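Local atomic coordinates of auracyanin A (PDB entry 2AAN), a protein that carries electrons through a single bound copper ion, probably as a soluble acceptor for the membrane-embedded alternative complex III of Chloroflexus aurantiacus. Residues I23-F32 / A54-L62; A70-L78 / L120-Y129. All blocks are in the same frame, centred on the assembly; numbering follows the deposited sequence.

Interaction 1: I23-F32 / A54-L62; sequences IGSKGEELAF and AVQQHNWIL. With CU (copper (II) ion), chain B.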
loop_
_atom_site.group_PDB
_atom_site.type_symbol
_atom_site.label_atom_id
_atom_site.label_comp_id
_atom_site.label_asym_id
_atom_site.label_seq_id
_atom_site.Cartn_x
_atom_site.Cartn_y
_atom_site.Cartn_z
ATOM N N ILE A 23 1.794 -9.652 -3.580
ATOM C CA ILE A 23 2.678 -9.112 -2.553
ATOM C C ILE A 23 2.096 -9.475 -1.230
ATOM O O ILE A 23 0.898 -9.711 -1.126
ATOM C CB ILE A 23 2.886 -7.576 -2.707
ATOM C CG1 ILE A 23 3.924 -7.048 -1.726
ATOM C CG2 ILE A 23 1.550 -6.825 -2.613
ATOM C CD1 ILE A 23 4.355 -5.638 -2.015
ATOM N N GLY A 24 2.939 -9.542 -0.207
ATOM C CA GLY A 24 2.422 -9.887 1.098
ATOM C C GLY A 24 3.225 -9.222 2.178
ATOM O O GLY A 24 4.126 -8.458 1.906
ATOM N N SER A 25 2.862 -9.502 3.412
ATOM C CA SER A 25 3.695 -9.131 4.532
ATOM C C SER A 25 4.862 -10.138 4.573
ATOM O O SER A 25 4.739 -11.290 4.183
ATOM C CB SER A 25 2.912 -9.134 5.816
ATOM O OG SER A 25 2.590 -10.443 6.238
ATOM N N LYS A 26 5.988 -9.694 5.086
ATOM C CA LYS A 26 7.124 -10.588 5.290
ATOM C C LYS A 26 6.839 -11.298 6.605
ATOM O O LYS A 26 7.313 -10.909 7.660
ATOM C CB LYS A 26 8.401 -9.790 5.321
ATOM C CG LYS A 26 9.647 -10.671 5.345
ATOM C CD LYS A 26 10.869 -9.906 5.766
ATOM C CE LYS A 26 12.003 -10.853 6.151
ATOM N NZ LYS A 26 12.412 -11.624 4.959
ATOM N N GLY A 27 5.986 -12.314 6.541
ATOM C CA GLY A 27 5.586 -13.071 7.747
ATOM C C GLY A 27 5.027 -12.161 8.822
ATOM O O GLY A 27 4.086 -11.403 8.580
ATOM N N GLU A 28 5.626 -12.219 9.999
ATOM C CA GLU A 28 5.188 -11.439 11.136
ATOM C C GLU A 28 5.866 -10.067 11.229
ATOM O O GLU A 28 5.557 -9.286 12.117
ATOM C CB GLU A 28 5.437 -12.221 12.422
ATOM C CG GLU A 28 4.685 -13.514 12.483
ATOM C CD GLU A 28 3.192 -13.335 12.510
ATOM O OE1 GLU A 28 2.500 -14.320 12.161
ATOM O OE2 GLU A 28 2.704 -12.219 12.861
ATOM N N GLU A 29 6.751 -9.760 10.284
ATOM C CA GLU A 29 7.528 -8.527 10.322
ATOM C C GLU A 29 6.705 -7.342 9.809
ATOM O O GLU A 29 5.748 -7.517 9.073
ATOM C CB GLU A 29 8.761 -8.650 9.427
ATOM C CG GLU A 29 9.749 -9.700 9.886
ATOM C CD GLU A 29 10.348 -9.366 11.241
ATOM O OE1 GLU A 29 10.569 -8.161 11.536
ATOM O OE2 GLU A 29 10.604 -10.312 12.015
ATOM N N LEU A 30 7.171 -6.146 10.151
ATOM C CA LEU A 30 6.604 -4.904 9.699
ATOM C C LEU A 30 7.314 -4.542 8.375
ATOM O O LEU A 30 8.118 -3.629 8.307
ATOM C CB LEU A 30 6.781 -3.825 10.758
ATOM C CG LEU A 30 5.719 -3.782 11.864
ATOM C CD1 LEU A 30 5.051 -5.082 12.270
ATOM C CD2 LEU A 30 6.145 -3.031 13.020
ATOM N N ALA A 31 6.971 -5.285 7.331
ATOM C CA ALA A 31 7.662 -5.225 6.046
ATOM C C ALA A 31 6.773 -5.896 5.053
ATOM O O ALA A 31 6.092 -6.885 5.390
ATOM C CB ALA A 31 8.991 -5.980 6.098
ATOM N N PHE A 32 6.802 -5.379 3.836
ATOM C CA PHE A 32 6.296 -6.098 2.679
ATOM C C PHE A 32 7.353 -7.099 2.265
ATOM O O PHE A 32 8.561 -6.856 2.402
ATOM C CB PHE A 32 5.978 -5.150 1.528
ATOM C CG PHE A 32 4.862 -4.176 1.814
ATOM C CD1 PHE A 32 5.134 -2.852 2.079
ATOM C CD2 PHE A 32 3.545 -4.587 1.737
ATOM C CE1 PHE A 32 4.091 -1.943 2.306
ATOM C CE2 PHE A 32 2.509 -3.718 1.990
ATOM C CZ PHE A 32 2.784 -2.388 2.296
ATOM N N ALA A 54 -1.026 -13.699 11.326
ATOM C CA ALA A 54 -2.294 -14.056 11.934
ATOM C C ALA A 54 -2.721 -12.955 12.897
ATOM O O ALA A 54 -3.853 -12.925 13.325
ATOM C CB ALA A 54 -2.133 -15.372 12.686
ATOM N N VAL A 55 -1.814 -12.023 13.213
ATOM C CA VAL A 55 -2.022 -11.105 14.347
ATOM C C VAL A 55 -1.769 -9.616 14.043
ATOM O O VAL A 55 -1.735 -8.772 14.944
ATOM C CB VAL A 55 -1.143 -11.561 15.533
ATOM C CG1 VAL A 55 -1.492 -13.007 15.924
ATOM C CG2 VAL A 55 0.351 -11.452 15.207
ATOM N N GLN A 56 -1.625 -9.287 12.771
ATOM C CA GLN A 56 -1.422 -7.928 12.372
ATOM C C GLN A 56 -2.533 -7.676 11.398
ATOM O O GLN A 56 -3.031 -8.631 10.771
ATOM C CB GLN A 56 -0.088 -7.802 11.698
ATOM C CG GLN A 56 1.066 -8.038 12.605
ATOM C CD GLN A 56 1.357 -6.852 13.495
ATOM O OE1 GLN A 56 0.751 -5.776 13.359
ATOM N NE2 GLN A 56 2.334 -7.016 14.361
ATOM N N GLN A 57 -2.947 -6.413 11.337
ATOM C CA GLN A 57 -3.652 -5.890 10.177
ATOM C C GLN A 57 -2.626 -5.161 9.344
ATOM O O GLN A 57 -1.679 -4.642 9.878
ATOM C CB GLN A 57 -4.841 -4.964 10.552
ATOM C CG GLN A 57 -4.599 -4.088 11.729
ATOM C CD GLN A 57 -5.735 -3.190 12.069
ATOM O OE1 GLN A 57 -6.736 -3.116 11.359
ATOM N NE2 GLN A 57 -5.579 -2.472 13.171
ATOM N N HIS A 58 -2.834 -5.132 8.038
ATOM C CA HIS A 58 -1.995 -4.376 7.121
ATOM C C HIS A 58 -2.849 -3.834 5.981
ATOM O O HIS A 58 -3.856 -4.433 5.594
ATOM C CB HIS A 58 -0.961 -5.273 6.457
ATOM C CG HIS A 58 0.075 -5.846 7.381
ATOM N ND1 HIS A 58 1.025 -5.075 8.015
ATOM C CD2 HIS A 58 0.308 -7.126 7.771
ATOM C CE1 HIS A 58 1.801 -5.853 8.753
ATOM N NE2 HIS A 58 1.405 -7.110 8.600
ATOM N N ASN A 59 -2.323 -2.807 5.339
ATOM C CA ASN A 59 -2.826 -2.413 4.030
ATOM C C ASN A 59 -1.678 -2.091 3.084
ATOM O O ASN A 59 -0.503 -2.182 3.457
ATOM C CB ASN A 59 -3.875 -1.286 4.137
ATOM C CG ASN A 59 -3.366 -0.040 4.825
ATOM O OD1 ASN A 59 -2.186 0.198 4.848
ATOM N ND2 ASN A 59 -4.277 0.773 5.394
ATOM N N TRP A 60 -2.038 -1.793 1.846
ATOM C CA TRP A 60 -1.078 -1.426 0.775
ATOM C C TRP A 60 -1.661 -0.208 0.131
ATOM O O TRP A 60 -2.703 -0.308 -0.496
ATOM C CB TRP A 60 -0.943 -2.542 -0.253
ATOM C CG TRP A 60 0.059 -2.285 -1.341
ATOM C CD1 TRP A 60 1.336 -2.712 -1.367
ATOM C CD2 TRP A 60 -0.175 -1.630 -2.594
ATOM N NE1 TRP A 60 1.966 -2.283 -2.524
ATOM C CE2 TRP A 60 1.049 -1.641 -3.309
ATOM C CE3 TRP A 60 -1.272 -0.996 -3.163
ATOM C CZ2 TRP A 60 1.197 -1.040 -4.555
ATOM C CZ3 TRP A 60 -1.123 -0.400 -4.405
ATOM C CH2 TRP A 60 0.092 -0.449 -5.100
ATOM N N ILE A 61 -1.008 0.928 0.353
ATOM C CA ILE A 61 -1.474 2.212 -0.125
ATOM C C ILE A 61 -0.400 2.839 -1.016
ATOM O O ILE A 61 0.738 3.050 -0.586
ATOM C CB ILE A 61 -1.776 3.168 1.053
ATOM C CG1 ILE A 61 -2.668 2.502 2.121
ATOM C CG2 ILE A 61 -2.355 4.495 0.580
ATOM C CD1 ILE A 61 -4.039 1.988 1.711
ATOM N N LEU A 62 -0.785 3.167 -2.238
ATOM C CA LEU A 62 0.099 3.809 -3.192
ATOM C C LEU A 62 -0.083 5.287 -3.152
ATOM O O LEU A 62 -1.180 5.787 -3.397
ATOM C CB LEU A 62 -0.217 3.330 -4.596
ATOM C CG LEU A 62 0.648 3.822 -5.743
ATOM C CD1 LEU A 62 2.103 3.428 -5.550
ATOM C CD2 LEU A 62 0.148 3.219 -7.008
HETATM CU CU CU B . 1.099 -3.019 8.145
HETATM O O HOH W 1 3.493 -8.881 9.390
HETATM O O HOH W 2 3.594 -9.660 13.951
#
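A chi1 of -177° swings the indole of Trp-60 away from its backbone N, whereas Phe-32 has CG anti to its carbonyl carbon (chi1 -65°), and the rings meet as an offset edge-to-face pair. The five-membered edge of the indole points at the phenyl face, centroids 5.3 Å apart and planes at 76°. Ile-23 CD1 adds an apolar contact to Trp-60 CD1 at 4.3 Å, while the edge of Phe-32 lies against the carbonyl of Asn-59, its CZ 3.5 Å from that O. This buried carbonyl has no hydrogen-bonding partner. The cluster lies under the copper end of a cupredoxin fold, where His-58 gives ND1 to the copper ion at 2.1 Å; Cys-123, His-128 and Met-132 complete the site. His-58 NE2 donates to a water at 2.8 Å that itself donates to the carbonyls of Gly-27 and Glu-29, so the imidazole is held at both nitrogens, by copper and, through the water, by the type II' turn Lys-26 to Glu-29. Ser-25 OG donates to a lone pair of Gly-27 O, in the carbonyl plane, and Ser-25 CB packs 3.8 Å from His-58 NE2. A second water links Glu-28 OE2 to Gln-56 NE2, the carboxylate also bonding Ser-53.

Interaction 2: A70-L78 / L120-Y129; sequences AANIANAGL and LYICTVPGHY. With CU (copper (II) ion), chain B.
Tyr-129 turns one ring face to the helix backbone at Ala-70, whose carbonyl carbon sits above it toward the rim. With chi1 at 178°, CG lies opposite the backbone N, and the ring runs along the helix from Ala-74 back to Ala-70. Ala-74 CB meets the root of the side chain at Tyr-129 CB, 4.0 Å away; Ala-71 CA approaches ring atom CE2 obliquely at 3.5 Å; and Ala-70 CB reaches the phenol end, 3.7 Å from Tyr-129 OH. That hydroxyl is hydrogen-bonded to Glu-67 of the same helix. Ala-70 CB packs against Ile-122 CG2 at 4.0 Å, so one methyl touches both strand and tyrosine, on adjoining sides. The methyls Ile-73 CG2 and Thr-124 CG2 meet at 4.0 Å, while Thr-124 OG1 bonds to Tyr-86 O. Leu-78 and Pro-126 lie alongside with side chains running opposite ways, Leu-78 CD2 touching Pro-126 CB at 3.5 Å. Replacing Tyr-129 by an alanine is likely to open a gap over Ala-70 and Ala-71 and leave Glu-67 without its phenol partner. Cys-123 and His-128 bind the copper ion, and Val-125 N donates to Cys-123 SG at 3.5 Å, a bond likely to draw some charge from the thiolate. A water donates to the Ala-74 and Thr-124 carbonyls; with no direct hydrogen bond across the two segments, the close fit of small alanines to the copper-ligand loop carries the contact.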
loop_
_atom_site.group_PDB
_atom_site.type_symbol
_atom_site.label_atom_id
_atom_site.label_comp_id
_atom_site.label_asym_id
_atom_site.label_seq_id
_atom_site.Cartn_x
_atom_site.Cartn_y
_atom_site.Cartn_z
ATOM N N ALA A 70 4.082 10.529 2.682
ATOM C CA ALA A 70 3.797 9.214 3.303
ATOM C C ALA A 70 3.612 9.337 4.819
ATOM O O ALA A 70 2.663 8.787 5.407
ATOM C CB ALA A 70 4.933 8.235 3.000
ATOM N N ALA A 71 4.529 10.043 5.462
ATOM C CA ALA A 71 4.457 10.176 6.909
ATOM C C ALA A 71 3.200 10.940 7.336
ATOM O O ALA A 71 2.533 10.588 8.330
ATOM C CB ALA A 71 5.685 10.868 7.442
ATOM N N ASN A 72 2.883 11.987 6.588
ATOM C CA ASN A 72 1.657 12.753 6.812
ATOM C C ASN A 72 0.392 11.882 6.707
ATOM O O ASN A 72 -0.495 11.969 7.555
ATOM C CB ASN A 72 1.615 13.943 5.843
ATOM C CG ASN A 72 0.313 14.744 5.935
ATOM O OD1 ASN A 72 -0.561 14.629 5.057
ATOM N ND2 ASN A 72 0.178 15.561 6.987
ATOM N N ILE A 73 0.313 11.062 5.661
ATOM C CA ILE A 73 -0.822 10.188 5.459
ATOM C C ILE A 73 -0.917 9.163 6.586
ATOM O O ILE A 73 -1.951 9.056 7.271
ATOM C CB ILE A 73 -0.752 9.489 4.076
ATOM C CG1 ILE A 73 -1.000 10.512 2.986
ATOM C CG2 ILE A 73 -1.774 8.373 3.994
ATOM C CD1 ILE A 73 -0.601 10.064 1.654
ATOM N N ALA A 74 0.158 8.439 6.831
ATOM C CA ALA A 74 0.164 7.517 7.991
ATOM C C ALA A 74 -0.209 8.227 9.295
ATOM O O ALA A 74 -0.995 7.712 10.102
ATOM C CB ALA A 74 1.508 6.824 8.125
ATOM N N ASN A 75 0.321 9.420 9.516
ATOM C CA ASN A 75 0.012 10.101 10.774
ATOM C C ASN A 75 -1.484 10.427 10.901
ATOM O O ASN A 75 -2.065 10.293 11.992
ATOM C CB ASN A 75 0.840 11.364 10.937
ATOM C CG ASN A 75 0.546 12.061 12.219
ATOM O OD1 ASN A 75 0.978 11.634 13.292
ATOM N ND2 ASN A 75 -0.212 13.137 12.133
ATOM N N ALA A 76 -2.101 10.838 9.787
ATOM C CA ALA A 76 -3.535 11.102 9.734
ATOM C C ALA A 76 -4.309 9.834 10.061
ATOM O O ALA A 76 -5.326 9.870 10.757
ATOM C CB ALA A 76 -3.935 11.622 8.345
ATOM N N GLY A 77 -3.798 8.694 9.614
ATOM C CA GLY A 77 -4.456 7.431 9.846
ATOM C C GLY A 77 -4.565 7.067 11.316
ATOM O O GLY A 77 -5.447 6.324 11.711
ATOM N N LEU A 78 -3.658 7.569 12.139
ATOM C CA LEU A 78 -3.711 7.258 13.589
ATOM C C LEU A 78 -5.012 7.666 14.243
ATOM O O LEU A 78 -5.458 7.043 15.224
ATOM C CB LEU A 78 -2.564 7.936 14.339
ATOM C CG LEU A 78 -1.157 7.439 14.085
ATOM C CD1 LEU A 78 -0.206 8.304 14.868
ATOM C CD2 LEU A 78 -0.979 5.964 14.465
ATOM N N LEU A 120 5.886 5.677 -3.821
ATOM C CA LEU A 120 5.999 4.878 -2.596
ATOM C C LEU A 120 4.716 4.136 -2.361
ATOM O O LEU A 120 3.640 4.661 -2.639
ATOM C CB LEU A 120 6.258 5.774 -1.387
ATOM C CG LEU A 120 7.567 6.529 -1.394
ATOM C CD1 LEU A 120 7.587 7.589 -0.294
ATOM C CD2 LEU A 120 8.754 5.608 -1.254
ATOM N N TYR A 121 4.835 2.898 -1.885
ATOM C CA TYR A 121 3.717 2.234 -1.276
ATOM C C TYR A 121 4.062 1.991 0.170
ATOM O O TYR A 121 5.220 1.792 0.491
ATOM C CB TYR A 121 3.276 0.959 -2.021
ATOM C CG TYR A 121 4.322 -0.108 -2.275
ATOM C CD1 TYR A 121 4.670 -1.015 -1.279
ATOM C CD2 TYR A 121 4.916 -0.256 -3.531
ATOM C CE1 TYR A 121 5.586 -2.023 -1.522
ATOM C CE2 TYR A 121 5.821 -1.259 -3.777
ATOM C CZ TYR A 121 6.176 -2.136 -2.771
ATOM O OH TYR A 121 7.109 -3.138 -2.987
ATOM N N ILE A 122 3.046 2.147 1.023
ATOM C CA ILE A 122 3.184 2.119 2.467
ATOM C C ILE A 122 2.000 1.380 3.076
ATOM O O ILE A 122 0.986 1.129 2.425
ATOM C CB ILE A 122 3.263 3.534 3.102
ATOM C CG1 ILE A 122 1.936 4.315 2.927
ATOM C CG2 ILE A 122 4.383 4.327 2.467
ATOM C CD1 ILE A 122 1.866 5.642 3.647
ATOM N N CYS A 123 2.160 1.008 4.338
ATOM C CA CYS A 123 1.020 0.540 5.130
ATOM C C CYS A 123 0.737 1.616 6.157
ATOM O O CYS A 123 1.666 2.074 6.798
ATOM C CB CYS A 123 1.370 -0.751 5.823
ATOM S SG CYS A 123 0.176 -1.323 7.052
ATOM N N THR A 124 -0.520 1.992 6.334
ATOM C CA THR A 124 -0.885 3.024 7.312
ATOM C C THR A 124 -1.465 2.479 8.625
ATOM O O THR A 124 -1.979 3.234 9.434
ATOM C CB THR A 124 -1.887 4.010 6.685
ATOM O OG1 THR A 124 -3.076 3.322 6.346
ATOM C CG2 THR A 124 -1.292 4.647 5.445
ATOM N N VAL A 125 -1.346 1.185 8.872
ATOM C CA VAL A 125 -1.743 0.650 10.167
ATOM C C VAL A 125 -0.805 1.290 11.234
ATOM O O VAL A 125 0.393 1.417 10.999
ATOM C CB VAL A 125 -1.736 -0.892 10.134
ATOM C CG1 VAL A 125 -1.775 -1.519 11.571
ATOM C CG2 VAL A 125 -2.880 -1.402 9.223
ATOM N N PRO A 126 -1.371 1.760 12.363
ATOM C CA PRO A 126 -0.590 2.480 13.350
ATOM C C PRO A 126 0.752 1.830 13.657
ATOM O O PRO A 126 0.801 0.670 14.026
ATOM C CB PRO A 126 -1.511 2.467 14.594
ATOM C CG PRO A 126 -2.859 2.612 14.002
ATOM C CD PRO A 126 -2.799 1.741 12.743
ATOM N N GLY A 127 1.824 2.603 13.519
ATOM C CA GLY A 127 3.161 2.122 13.849
ATOM C C GLY A 127 3.910 1.345 12.772
ATOM O O GLY A 127 5.109 1.066 12.930
ATOM N N HIS A 128 3.261 0.955 11.681
ATOM C CA HIS A 128 3.975 0.104 10.676
ATOM C C HIS A 128 4.884 0.889 9.753
ATOM O O HIS A 128 5.975 0.429 9.424
ATOM C CB HIS A 128 2.991 -0.723 9.877
ATOM C CG HIS A 128 2.304 -1.743 10.705
ATOM N ND1 HIS A 128 1.590 -2.784 10.161
ATOM C CD2 HIS A 128 2.233 -1.889 12.052
ATOM C CE1 HIS A 128 1.100 -3.527 11.143
ATOM N NE2 HIS A 128 1.498 -3.018 12.299
ATOM N N TYR A 129 4.424 2.065 9.332
ATOM C CA TYR A 129 5.270 3.042 8.646
ATOM C C TYR A 129 6.023 3.750 9.750
ATOM O O TYR A 129 5.422 4.042 10.799
ATOM C CB TYR A 129 4.411 4.026 7.802
ATOM C CG TYR A 129 5.250 5.085 7.113
ATOM C CD1 TYR A 129 5.868 4.813 5.898
ATOM C CD2 TYR A 129 5.553 6.278 7.745
ATOM C CE1 TYR A 129 6.694 5.711 5.286
ATOM C CE2 TYR A 129 6.410 7.220 7.133
ATOM C CZ TYR A 129 6.961 6.936 5.896
ATOM O OH TYR A 129 7.794 7.826 5.234
HETATM CU CU CU B . 1.099 -3.019 8.145
HETATM O O HOH W 3 -1.209 5.149 11.121
#

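How the interactions relate
Interaction 1 closes along the chain before interaction 2 opens, and their centres lie 13 Å apart. Strand 61-63, reached by interaction 1, runs next to strand 117-122 of interaction 2 in the five-stranded mixed sheet, and Ile-61 N probably bonds to Ile-122 O there. Helix 67-80 directly follows strand 61-63 and packs on the loop after strand 117-122. The copper ion joins the two contacts: 54-62 supplies His-58, and 120-129 supplies Cys-123 and His-128. Asn-59 OD1, 2.9 Å from Thr-124 N, probably forms a second tie. One loop of the site is thus backed by segment 23-32, the other by the helix, an arrangement consistent with a firmly held electron-transfer centre.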